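Local coordinates for protein carboxylesterase (EST-2) (Archaeoglobus fulgidus, PDB 5FRD) that probably hydrolyses carboxylic esters as an alpha/beta-hydrolase-family carboxylesterase and carries a coenzyme A molecule bound near its active site, at residues T192-G197 with S218-I223. Numbering follows the deposited sequence. Where two conformers were deposited one is given.
Sequences TLVIVG and SELVVI
Thr-192 O accepts the N-H of Glu-219 at 3.0 Å, the first of five backbone bonds that join strand 192-197 to strand 218-223 at the edge of the alpha/beta-hydrolase sheet. The two run parallel and, with helix 205-214 between them, make a beta-alpha-beta unit. Leu-193 stands on the face covered by helix 235-249; with CG anti to the backbone N (chi1 179°) and chi2 at 65°, CD1 is carried across to Val-221 CG2, 3.8 Å away. Val-194 uses both backbone groups: its N reaches Glu-219 O at 2.8 Å, and its O takes Val-221 N almost head-on. Its side chain lies on the other face, touching His-208 of helix 205-214, and CG1 lies 3.9 Å from Leu-220 CD1. Ile-195, back on the face that touches Phe-238, makes its backbone bonds with Leu-111 and Gly-113, at the end of strand 106-112, so alternate residues link the strand to each neighbour. Its CG2 meets Ile-223 CD1 obliquely. On the helix 205-214 face Val-196 touches part of what is probably the catalytic triad (Ser-89, His-228, Asp-200), while its CG1 lies beside Val-222 CG2. Val-196 N donates a hydrogen bond to Val-221 O. Gly-197 pairs in register with Ile-223, whose N makes the last bond, to Val-196 O at 2.9 Å, in the carbonyl plane.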
loop_
_atom_site.group_PDB
_atom_site.type_symbol
_atom_site.label_atom_id
_atom_site.label_comp_id
_atom_site.label_asym_id
_atom_site.label_seq_id
_atom_site.Cartn_x
_atom_site.Cartn_y
_atom_site.Cartn_z
ATOM N N THR A 192 4.208 0.740 -14.728
ATOM C CA THR A 192 4.429 0.463 -13.324
ATOM C C THR A 192 5.549 1.363 -12.818
ATOM O O THR A 192 6.570 1.546 -13.480
ATOM C CB THR A 192 4.715 -1.030 -13.120
ATOM O OG1 THR A 192 3.574 -1.826 -13.528
ATOM C CG2 THR A 192 4.938 -1.375 -11.686
ATOM N N LEU A 193 5.350 1.900 -11.629
ATOM C CA LEU A 193 6.373 2.645 -10.896
ATOM C C LEU A 193 6.643 1.875 -9.636
ATOM O O LEU A 193 5.701 1.458 -8.934
ATOM C CB LEU A 193 5.896 4.053 -10.576
ATOM C CG LEU A 193 6.864 4.936 -9.785
ATOM C CD1 LEU A 193 8.115 5.210 -10.606
ATOM C CD2 LEU A 193 6.181 6.220 -9.416
ATOM N N VAL A 194 7.924 1.614 -9.360
ATOM C CA VAL A 194 8.316 0.809 -8.196
ATOM C C VAL A 194 9.132 1.730 -7.305
ATOM O O VAL A 194 10.125 2.316 -7.777
ATOM C CB VAL A 194 9.125 -0.430 -8.621
ATOM C CG1 VAL A 194 9.522 -1.273 -7.443
ATOM C CG2 VAL A 194 8.357 -1.269 -9.653
ATOM N N ILE A 195 8.697 1.939 -6.065
ATOM C CA ILE A 195 9.309 2.902 -5.176
ATOM C C ILE A 195 9.708 2.217 -3.886
ATOM O O ILE A 195 8.889 1.494 -3.291
ATOM C CB ILE A 195 8.366 4.075 -4.826
ATOM C CG1 ILE A 195 7.896 4.831 -6.077
ATOM C CG2 ILE A 195 9.023 5.038 -3.858
ATOM C CD1 ILE A 195 6.839 5.916 -5.822
ATOM N N VAL A 196 10.938 2.457 -3.411
ATOM C CA VAL A 196 11.368 1.925 -2.133
ATOM C C VAL A 196 12.275 2.945 -1.479
ATOM O O VAL A 196 13.025 3.637 -2.162
ATOM C CB VAL A 196 12.055 0.542 -2.302
ATOM C CG1 VAL A 196 13.292 0.635 -3.174
ATOM C CG2 VAL A 196 12.382 -0.110 -0.973
ATOM N N GLY A 197 12.174 3.067 -0.166
ATOM C CA GLY A 197 13.129 3.846 0.592
ATOM C C GLY A 197 14.452 3.105 0.621
ATOM O O GLY A 197 14.476 1.883 0.820
ATOM N N SER A 218 8.348 -0.833 -16.410
ATOM C CA SER A 218 8.492 -0.365 -15.045
ATOM C C SER A 218 9.655 0.566 -14.917
ATOM O O SER A 218 10.639 0.417 -15.670
ATOM C CB SER A 218 8.595 -1.513 -14.042
ATOM O OG SER A 218 9.773 -2.289 -14.265
ATOM N N GLU A 219 9.569 1.486 -13.973
ATOM C CA GLU A 219 10.665 2.359 -13.598
ATOM C C GLU A 219 10.867 2.179 -12.100
ATOM O O GLU A 219 9.889 2.038 -11.360
ATOM C CB GLU A 219 10.328 3.780 -13.862
ATOM C CG GLU A 219 10.437 4.267 -15.272
ATOM C CD GLU A 219 9.822 5.625 -15.437
ATOM O OE1 GLU A 219 8.572 5.676 -15.459
ATOM O OE2 GLU A 219 10.558 6.630 -15.496
ATOM N N LEU A 220 12.121 2.172 -11.654
ATOM C CA LEU A 220 12.474 2.011 -10.250
ATOM C C LEU A 220 12.980 3.317 -9.704
ATOM O O LEU A 220 13.849 3.946 -10.320
ATOM C CB LEU A 220 13.530 0.936 -10.122
ATOM C CG LEU A 220 14.126 0.720 -8.740
ATOM C CD1 LEU A 220 13.082 0.204 -7.746
ATOM C CD2 LEU A 220 15.284 -0.262 -8.849
ATOM N N VAL A 221 12.469 3.739 -8.543
ATOM C CA VAL A 221 12.896 4.932 -7.838
ATOM C C VAL A 221 13.214 4.548 -6.415
ATOM O O VAL A 221 12.326 4.122 -5.653
ATOM C CB VAL A 221 11.805 6.021 -7.852
ATOM C CG1 VAL A 221 12.239 7.231 -7.044
ATOM C CG2 VAL A 221 11.517 6.438 -9.291
ATOM N N VAL A 222 14.475 4.674 -6.053
ATOM C CA VAL A 222 14.938 4.461 -4.703
ATOM C C VAL A 222 15.064 5.853 -4.101
ATOM O O VAL A 222 15.713 6.734 -4.672
ATOM C CB VAL A 222 16.293 3.721 -4.679
ATOM C CG1 VAL A 222 16.790 3.530 -3.256
ATOM C CG2 VAL A 222 16.176 2.398 -5.419
ATOM N N ILE A 223 14.451 6.055 -2.934
ATOM C CA ILE A 223 14.434 7.374 -2.283
ATOM C C ILE A 223 15.397 7.390 -1.119
ATOM O O ILE A 223 15.210 6.699 -0.126
ATOM C CB ILE A 223 13.016 7.767 -1.828
ATOM C CG1 ILE A 223 12.141 7.834 -3.091
ATOM C CG2 ILE A 223 13.034 9.103 -1.065
ATOM C CD1 ILE A 223 10.743 8.372 -2.939
#